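Side-chain contacts in aminopeptidase N (Francisella tularensis subsp. tularensis, PDB 5DLL), which probably takes part in breaking down intracellular peptides, as a zinc-dependent M1-family aminopeptidase that releases single residues from peptide N-termini: residues Y226-K229 with Q230-D233; K414-K417 with L418-R422; E622-R625 with V626-D630. All coordinates share one frame; numbering follows the deposited sequence.

Interaction 1: residues Y226-K229 with Q230-D233; sequences YAFK and QDID
A type I beta turn, Phe-228 to Asp-231, with Ile-232 just after it, carries the chain from the end of strand 220-227 toward helix 236-253, beside the five-stranded mixed sheet to which that strand belongs. The carbonyl oxygen of Phe-228 closes the turn by accepting the N-H of Asp-231, with 3.0 Å between O and N. The same oxygen takes a second, weak bond from the N-H of Ile-232; residues 230-232 have helical backbone angles without regular helical bonds.

The phenyl ring of Phe-228 and the carboxylate of Asp-231 run alongside each other. Asp-231 OD2 stands at the ring edge, 4.2 Å from Phe-228 CD2, and the two flat groups are turned 70° apart. Gln-230 folds back over the start of the turn: its CG sits between the backbone N and the carbonyl carbon (chi1 59°) and the chain bends again at chi2, which brings OE1 to 3.7 Å from CB of Phe-228. Ile-232 and Ala-227 are both buried. Ile-232 sends CD1 to 4.0 Å from CB of Ala-227, while its CG2 lies 3.4 Å from the carbonyl oxygen of Lys-229. Ile-232 also packs on Ala-207 and Ile-209 of strand 207-214, and Phe-228 leans on Leu-206 and Pro-268.

Lys-229 NZ and Asp-233 OD1 remain 5.5 Å apart, so any attraction between their opposite charges is probably weak. The turn is closed by a shared carbonyl acceptor, one of its two bonds weak, and an apolar Ala-Ile contact adds to it, while the carboxylate at the phenyl edge probably contributes a mild electrostatic attraction to the ring hydrogens.

Interaction 2: residues K414-K417 with L418-R422; sequences KGMK and LYFER
Met-416 and Phe-420, one helical turn apart, lie side by side and point the same way, with the methyl CE of Met-416 3.7 Å from CE2 of Phe-420. The methionine is bent at both chi2 and chi3, which curls the methyl round to the ring. Tyr-419 covers one face of that ring, its CD2 4.0 Å above the centre. On the exposed side the Glu-421 side chain slants across that of Lys-417: OE2 of Glu-421 lies 3.5 Å from the aliphatic CG of Lys-417 but 5.0 Å from its NZ, so the pair forms no salt bridge.

Regular backbone bonds along helix 390-423 set these spacings, among them Phe-420 N to Met-416 O at 3.1 Å. Further out, Trp-315 and Phe-433 make edge-to-face stacks with Phe-420 and Tyr-419 respectively. Leu-418 CD2 rests over the guanidinium of Arg-422, which forms a salt bridge with Asp-439. The side chain of Tyr-419 is about 10 Å from that of the zinc ligand His-313. The inner face thus holds by dispersion and aromatic contact, whereas the outer Lys-Glu pair can probably contribute only a weak, screened attraction.

Interaction 3: residues E622-R625 with V626-D630; sequences EAMR and VIMVD
Between helix 617-621 and helix 629-646 the backbone from Met-624 to Met-628 is largely extended, kinked by the helical angles of Arg-625, and leaves Met-624 and Met-628 near enough for their side chains to meet, with no hydrogen bond between 622-625 and 626-630. The two methionine side chains cross at about a right angle. The methyl CE of Met-624 makes the contact, 3.6 Å from CG of Met-628 and 3.9 Å from its CB. A bend at chi3 (72°) turns this methyl out of the otherwise extended chain. The sulfur SD of Met-624 stays 3.7 Å from the backbone N of Met-628, and CB of Met-624 lies 3.7 Å from the carbonyl oxygen of Val-626, so the side chain lies along the following backbone.

Next to it, Arg-625 folds over Val-626. The methyl CG2 of Val-626 sits 3.7 Å above one face of the Arg-625 guanidinium, offset toward its rim. Arg-625 reaches this position by bending at chi3 after an extended start.

From outside, Arg-832 donates a hydrogen bond from NH2 to the carbonyl oxygen of Met-624 and a weak one from NH1 to that of Arg-625; its backbone also bonds with Ile-627. Asp-630, in the first turn of the next helix, forms a salt bridge with Arg-837.

Met-628 occupies the N-cap position, where its thioether side chain offers no oxygen to cap the helix N-H groups. The side chains meet mainly by dispersion, with the guanidinium probably polarising the Val-626 methyl slightly, and Arg-832 and Arg-837 supply polar contacts from elsewhere in the chain.

How the interactions relate
The three contacts follow one another along the chain and lie far apart. Interactions 1 and 2 have centres about 39 Å apart, and interaction 3 is about 48 Å from each of them, on the opposite side of the chain's centre. Interaction 1 turns off strand 220-227 ahead of helix 236-253, and interaction 2 lies within helix 390-423 of the peptidase M1 domain, with the Tyr-419 side chain about 13 Å from the zinc ion. Interaction 3 belongs to the C-terminal ARM-repeat region, joining helix 617-621 to helix 629-646. None touches another, so each shapes its own neighbourhood: a strand exit, a helix in the zinc-bearing domain, and a linker in the C-terminal helical region.

Interaction 1: residues Y226-K229 with Q230-D233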
loop_
_atom_site.group_PDB
_atom_site.type_symbol
_atom_site.label_atom_id
_atom_site.label_comp_id
_atom_site.label_asym_id
_atom_site.label_seq_id
_atom_site.Cartn_x
_atom_site.Cartn_y
_atom_site.Cartn_z
ATOM N N TYR A 226 21.765 7.592 -2.455
ATOM C CA TYR A 226 22.959 6.783 -2.216
ATOM C C TYR A 226 22.657 5.299 -2.414
ATOM O O TYR A 226 21.666 4.780 -1.898
ATOM C CB TYR A 226 23.468 6.996 -0.791
ATOM C CG TYR A 226 24.111 8.342 -0.548
ATOM C CD1 TYR A 226 25.455 8.553 -0.841
ATOM C CD2 TYR A 226 23.382 9.399 -0.012
ATOM C CE1 TYR A 226 26.054 9.783 -0.617
ATOM C CE2 TYR A 226 23.971 10.634 0.215
ATOM C CZ TYR A 226 25.307 10.822 -0.090
ATOM O OH TYR A 226 25.900 12.047 0.133
ATOM N N ALA A 227 23.524 4.620 -3.160
ATOM C CA ALA A 227 23.415 3.177 -3.370
ATOM C C ALA A 227 24.752 2.616 -3.849
ATOM O O ALA A 227 25.670 3.368 -4.164
ATOM C CB ALA A 227 22.320 2.865 -4.378
ATOM N N PHE A 228 24.859 1.293 -3.901
ATOM C CA PHE A 228 26.087 0.647 -4.357
ATOM C C PHE A 228 26.354 0.976 -5.825
ATOM O O PHE A 228 25.433 1.307 -6.571
ATOM C CB PHE A 228 26.005 -0.874 -4.179
ATOM C CG PHE A 228 26.084 -1.329 -2.745
ATOM C CD1 PHE A 228 27.270 -1.211 -2.030
ATOM C CD2 PHE A 228 24.980 -1.899 -2.118
ATOM C CE1 PHE A 228 27.349 -1.637 -0.716
ATOM C CE2 PHE A 228 25.056 -2.328 -0.804
ATOM C CZ PHE A 228 26.241 -2.197 -0.100
ATOM N N LYS A 229 27.619 0.877 -6.224
ATOM C CA LYS A 229 28.046 1.151 -7.597
ATOM C C LYS A 229 27.156 0.473 -8.647
ATOM O O LYS A 229 26.798 1.088 -9.652
ATOM C CB LYS A 229 29.511 0.710 -7.771
ATOM C CG LYS A 229 30.082 0.819 -9.182
ATOM C CD LYS A 229 30.014 2.236 -9.729
ATOM C CE LYS A 229 30.725 2.335 -11.069
ATOM N NZ LYS A 229 30.544 3.674 -11.697
ATOM N N GLN A 230 26.796 -0.784 -8.404
ATOM C CA GLN A 230 26.046 -1.587 -9.381
ATOM C C GLN A 230 24.542 -1.260 -9.448
ATOM O O GLN A 230 23.892 -1.520 -10.466
ATOM C CB GLN A 230 26.260 -3.091 -9.135
ATOM C CG GLN A 230 25.856 -3.602 -7.754
ATOM C CD GLN A 230 26.973 -3.534 -6.719
ATOM O OE1 GLN A 230 27.898 -2.723 -6.826
ATOM N NE2 GLN A 230 26.878 -4.382 -5.701
ATOM N N ASP A 231 24.001 -0.691 -8.370
ATOM C CA ASP A 231 22.577 -0.332 -8.293
ATOM C C ASP A 231 22.263 1.118 -8.712
ATOM O O ASP A 231 21.132 1.420 -9.107
ATOM C CB ASP A 231 22.057 -0.555 -6.861
ATOM C CG ASP A 231 22.089 -2.021 -6.432
ATOM O OD1 ASP A 231 21.966 -2.911 -7.300
ATOM O OD2 ASP A 231 22.221 -2.281 -5.215
ATOM N N ILE A 232 23.253 2.006 -8.629
ATOM C CA ILE A 232 23.012 3.454 -8.743
ATOM C C ILE A 232 22.477 3.900 -10.119
ATOM O O ILE A 232 21.672 4.835 -10.202
ATOM C CB ILE A 232 24.278 4.267 -8.336
ATOM C CG1 ILE A 232 23.925 5.729 -8.018
ATOM C CG2 ILE A 232 25.357 4.205 -9.415
ATOM C CD1 ILE A 232 22.965 5.920 -6.862
ATOM N N ASP A 233 22.902 3.221 -11.186
ATOM C CA ASP A 233 22.482 3.569 -12.551
ATOM C C ASP A 233 20.971 3.431 -12.781
ATOM O O ASP A 233 20.429 4.050 -13.690
ATOM C CB ASP A 233 23.238 2.721 -13.586
ATOM C CG ASP A 233 24.709 3.100 -13.702
ATOM O OD1 ASP A 233 25.170 3.989 -12.952
ATOM O OD2 ASP A 233 25.408 2.502 -14.550
#

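Interaction 2: residues K414-K417 with L418-R422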
loop_
_atom_site.group_PDB
_atom_site.type_symbol
_atom_site.label_atom_id
_atom_site.label_comp_id
_atom_site.label_asym_id
_atom_site.label_seq_id
_atom_site.Cartn_x
_atom_site.Cartn_y
_atom_site.Cartn_z
ATOM N N LYS A 414 -7.823 24.306 4.412
ATOM C CA LYS A 414 -7.999 25.147 5.608
ATOM C C LYS A 414 -7.803 24.334 6.891
ATOM O O LYS A 414 -7.262 24.837 7.878
ATOM C CB LYS A 414 -9.394 25.789 5.644
ATOM C CG LYS A 414 -9.580 27.035 4.794
ATOM C CD LYS A 414 -10.980 27.595 5.008
ATOM C CE LYS A 414 -11.233 28.863 4.204
ATOM N NZ LYS A 414 -11.331 28.614 2.739
ATOM N N GLY A 415 -8.270 23.088 6.873
ATOM C CA GLY A 415 -8.124 22.181 8.005
ATOM C C GLY A 415 -6.709 21.666 8.197
ATOM O O GLY A 415 -6.273 21.477 9.333
ATOM N N MET A 416 -5.998 21.421 7.093
ATOM C CA MET A 416 -4.575 21.052 7.148
ATOM C C MET A 416 -3.760 22.220 7.684
ATOM O O MET A 416 -2.932 22.051 8.577
ATOM C CB MET A 416 -4.040 20.681 5.762
ATOM C CG MET A 416 -4.681 19.458 5.130
ATOM S SD MET A 416 -4.422 17.952 6.079
ATOM C CE MET A 416 -2.635 17.819 6.026
ATOM N N LYS A 417 -4.002 23.401 7.118
ATOM C CA LYS A 417 -3.365 24.642 7.555
ATOM C C LYS A 417 -3.444 24.804 9.083
ATOM O O LYS A 417 -2.434 25.092 9.731
ATOM C CB LYS A 417 -4.029 25.831 6.842
ATOM C CG LYS A 417 -3.431 27.201 7.138
ATOM C CD LYS A 417 -2.322 27.570 6.166
ATOM C CE LYS A 417 -1.801 28.973 6.440
ATOM N NZ LYS A 417 -0.888 29.451 5.366
ATOM N N LEU A 418 -4.638 24.602 9.644
ATOM C CA LEU A 418 -4.855 24.728 11.092
ATOM C C LEU A 418 -4.239 23.568 11.874
ATOM O O LEU A 418 -3.724 23.760 12.974
ATOM C CB LEU A 418 -6.353 24.812 11.410
ATOM C CG LEU A 418 -6.710 25.145 12.866
ATOM C CD1 LEU A 418 -6.235 26.545 13.233
ATOM C CD2 LEU A 418 -8.204 24.996 13.117
ATOM N N TYR A 419 -4.316 22.367 11.311
ATOM C CA TYR A 419 -3.732 21.173 11.921
ATOM C C TYR A 419 -2.252 21.373 12.256
ATOM O O TYR A 419 -1.822 21.038 13.354
ATOM C CB TYR A 419 -3.920 19.964 10.994
ATOM C CG TYR A 419 -3.288 18.672 11.472
ATOM C CD1 TYR A 419 -3.837 17.952 12.533
ATOM C CD2 TYR A 419 -2.154 18.152 10.844
ATOM C CE1 TYR A 419 -3.266 16.761 12.966
ATOM C CE2 TYR A 419 -1.578 16.962 11.266
ATOM C CZ TYR A 419 -2.136 16.270 12.329
ATOM O OH TYR A 419 -1.564 15.091 12.751
ATOM N N PHE A 420 -1.491 21.933 11.316
ATOM C CA PHE A 420 -0.069 22.208 11.532
ATOM C C PHE A 420 0.146 23.419 12.433
ATOM O O PHE A 420 1.105 23.455 13.195
ATOM C CB PHE A 420 0.657 22.411 10.199
ATOM C CG PHE A 420 0.669 21.186 9.329
ATOM C CD1 PHE A 420 1.358 20.052 9.724
ATOM C CD2 PHE A 420 -0.009 21.163 8.117
ATOM C CE1 PHE A 420 1.368 18.915 8.934
ATOM C CE2 PHE A 420 -0.000 20.032 7.319
ATOM C CZ PHE A 420 0.688 18.904 7.731
ATOM N N GLU A 421 -0.739 24.410 12.346
ATOM C CA GLU A 421 -0.666 25.584 13.227
ATOM C C GLU A 421 -0.757 25.177 14.705
ATOM O O GLU A 421 0.031 25.629 15.532
ATOM C CB GLU A 421 -1.756 26.613 12.872
ATOM C CG GLU A 421 -1.425 27.480 11.655
ATOM C CD GLU A 421 -2.627 28.219 11.058
ATOM O OE1 GLU A 421 -3.764 28.086 11.564
ATOM O OE2 GLU A 421 -2.432 28.947 10.061
ATOM N N ARG A 422 -1.710 24.311 15.029
ATOM C CA ARG A 422 -1.857 23.814 16.395
ATOM C C ARG A 422 -0.725 22.879 16.805
ATOM O O ARG A 422 -0.176 22.999 17.905
ATOM C CB ARG A 422 -3.181 23.056 16.552
ATOM C CG ARG A 422 -4.412 23.937 16.557
ATOM C CD ARG A 422 -5.680 23.107 16.663
ATOM N NE ARG A 422 -6.863 23.953 16.801
ATOM C CZ ARG A 422 -8.121 23.526 16.732
ATOM N NH1 ARG A 422 -8.402 22.243 16.524
ATOM N NH2 ARG A 422 -9.112 24.395 16.871
#

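Interaction 3: residues E622-R625 with V626-D630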
loop_
_atom_site.group_PDB
_atom_site.type_symbol
_atom_site.label_atom_id
_atom_site.label_comp_id
_atom_site.label_asym_id
_atom_site.label_seq_id
_atom_site.Cartn_x
_atom_site.Cartn_y
_atom_site.Cartn_z
ATOM N N GLU A 622 -16.300 -13.663 -5.463
ATOM C CA GLU A 622 -16.599 -12.927 -4.230
ATOM C C GLU A 622 -18.101 -12.658 -4.048
ATOM O O GLU A 622 -18.561 -12.431 -2.934
ATOM C CB GLU A 622 -15.821 -11.602 -4.192
ATOM C CG GLU A 622 -14.305 -11.766 -4.108
ATOM C CD GLU A 622 -13.529 -10.479 -4.373
ATOM O OE1 GLU A 622 -14.149 -9.437 -4.676
ATOM O OE2 GLU A 622 -12.282 -10.508 -4.281
ATOM N N ALA A 623 -18.858 -12.672 -5.143
ATOM C CA ALA A 623 -20.315 -12.519 -5.080
ATOM C C ALA A 623 -20.999 -13.767 -4.517
ATOM O O ALA A 623 -22.054 -13.679 -3.892
ATOM C CB ALA A 623 -20.869 -12.206 -6.464
ATOM N N MET A 624 -20.383 -14.923 -4.736
ATOM C CA MET A 624 -21.000 -16.203 -4.424
ATOM C C MET A 624 -20.726 -16.618 -2.983
ATOM O O MET A 624 -19.651 -16.349 -2.448
ATOM C CB MET A 624 -20.470 -17.277 -5.377
ATOM C CG MET A 624 -20.536 -16.886 -6.846
ATOM S SD MET A 624 -20.328 -18.290 -7.953
ATOM C CE MET A 624 -21.893 -19.134 -7.731
ATOM N N ARG A 625 -21.707 -17.277 -2.365
ATOM C CA ARG A 625 -21.550 -17.835 -1.025
ATOM C C ARG A 625 -20.778 -19.157 -1.110
ATOM O O ARG A 625 -19.840 -19.390 -0.345
ATOM C CB ARG A 625 -22.918 -18.042 -0.364
ATOM C CG ARG A 625 -22.857 -18.212 1.149
ATOM C CD ARG A 625 -24.239 -18.395 1.766
ATOM N NE ARG A 625 -24.950 -19.539 1.192
ATOM C CZ ARG A 625 -24.721 -20.819 1.494
ATOM N NH1 ARG A 625 -23.788 -21.160 2.382
ATOM N NH2 ARG A 625 -25.431 -21.771 0.900
ATOM N N VAL A 626 -21.188 -20.012 -2.044
ATOM C CA VAL A 626 -20.449 -21.224 -2.389
ATOM C C VAL A 626 -19.876 -21.030 -3.793
ATOM O O VAL A 626 -20.627 -20.930 -4.767
ATOM C CB VAL A 626 -21.357 -22.470 -2.368
ATOM C CG1 VAL A 626 -20.547 -23.728 -2.663
ATOM C CG2 VAL A 626 -22.076 -22.587 -1.027
ATOM N N ILE A 627 -18.550 -20.969 -3.889
ATOM C CA ILE A 627 -17.877 -20.659 -5.150
ATOM C C ILE A 627 -17.990 -21.818 -6.144
ATOM O O ILE A 627 -17.340 -22.857 -5.985
ATOM C CB ILE A 627 -16.391 -20.304 -4.918
ATOM C CG1 ILE A 627 -16.287 -18.997 -4.118
ATOM C CG2 ILE A 627 -15.645 -20.192 -6.245
ATOM C CD1 ILE A 627 -14.885 -18.639 -3.658
ATOM N N MET A 628 -18.825 -21.633 -7.164
ATOM C CA MET A 628 -18.981 -22.620 -8.229
ATOM C C MET A 628 -17.938 -22.316 -9.296
ATOM O O MET A 628 -18.170 -21.499 -10.185
ATOM C CB MET A 628 -20.393 -22.555 -8.818
ATOM C CG MET A 628 -21.507 -22.664 -7.786
ATOM S SD MET A 628 -21.390 -24.134 -6.752
ATOM C CE MET A 628 -21.513 -25.428 -7.987
ATOM N N VAL A 629 -16.788 -22.975 -9.197
ATOM C CA VAL A 629 -15.618 -22.607 -9.996
ATOM C C VAL A 629 -15.838 -22.811 -11.490
ATOM O O VAL A 629 -15.565 -21.911 -12.278
ATOM C CB VAL A 629 -14.352 -23.371 -9.546
ATOM C CG1 VAL A 629 -13.192 -23.142 -10.514
ATOM C CG2 VAL A 629 -13.959 -22.946 -8.137
ATOM N N ASP A 630 -16.334 -23.981 -11.877
ATOM C CA ASP A 630 -16.518 -24.293 -13.297
ATOM C C ASP A 630 -17.661 -23.500 -13.936
ATOM O O ASP A 630 -17.585 -23.163 -15.116
ATOM C CB ASP A 630 -16.718 -25.797 -13.507
ATOM C CG ASP A 630 -15.472 -26.606 -13.169
ATOM O OD1 ASP A 630 -14.375 -26.267 -13.678
ATOM O OD2 ASP A 630 -15.595 -27.586 -12.397
#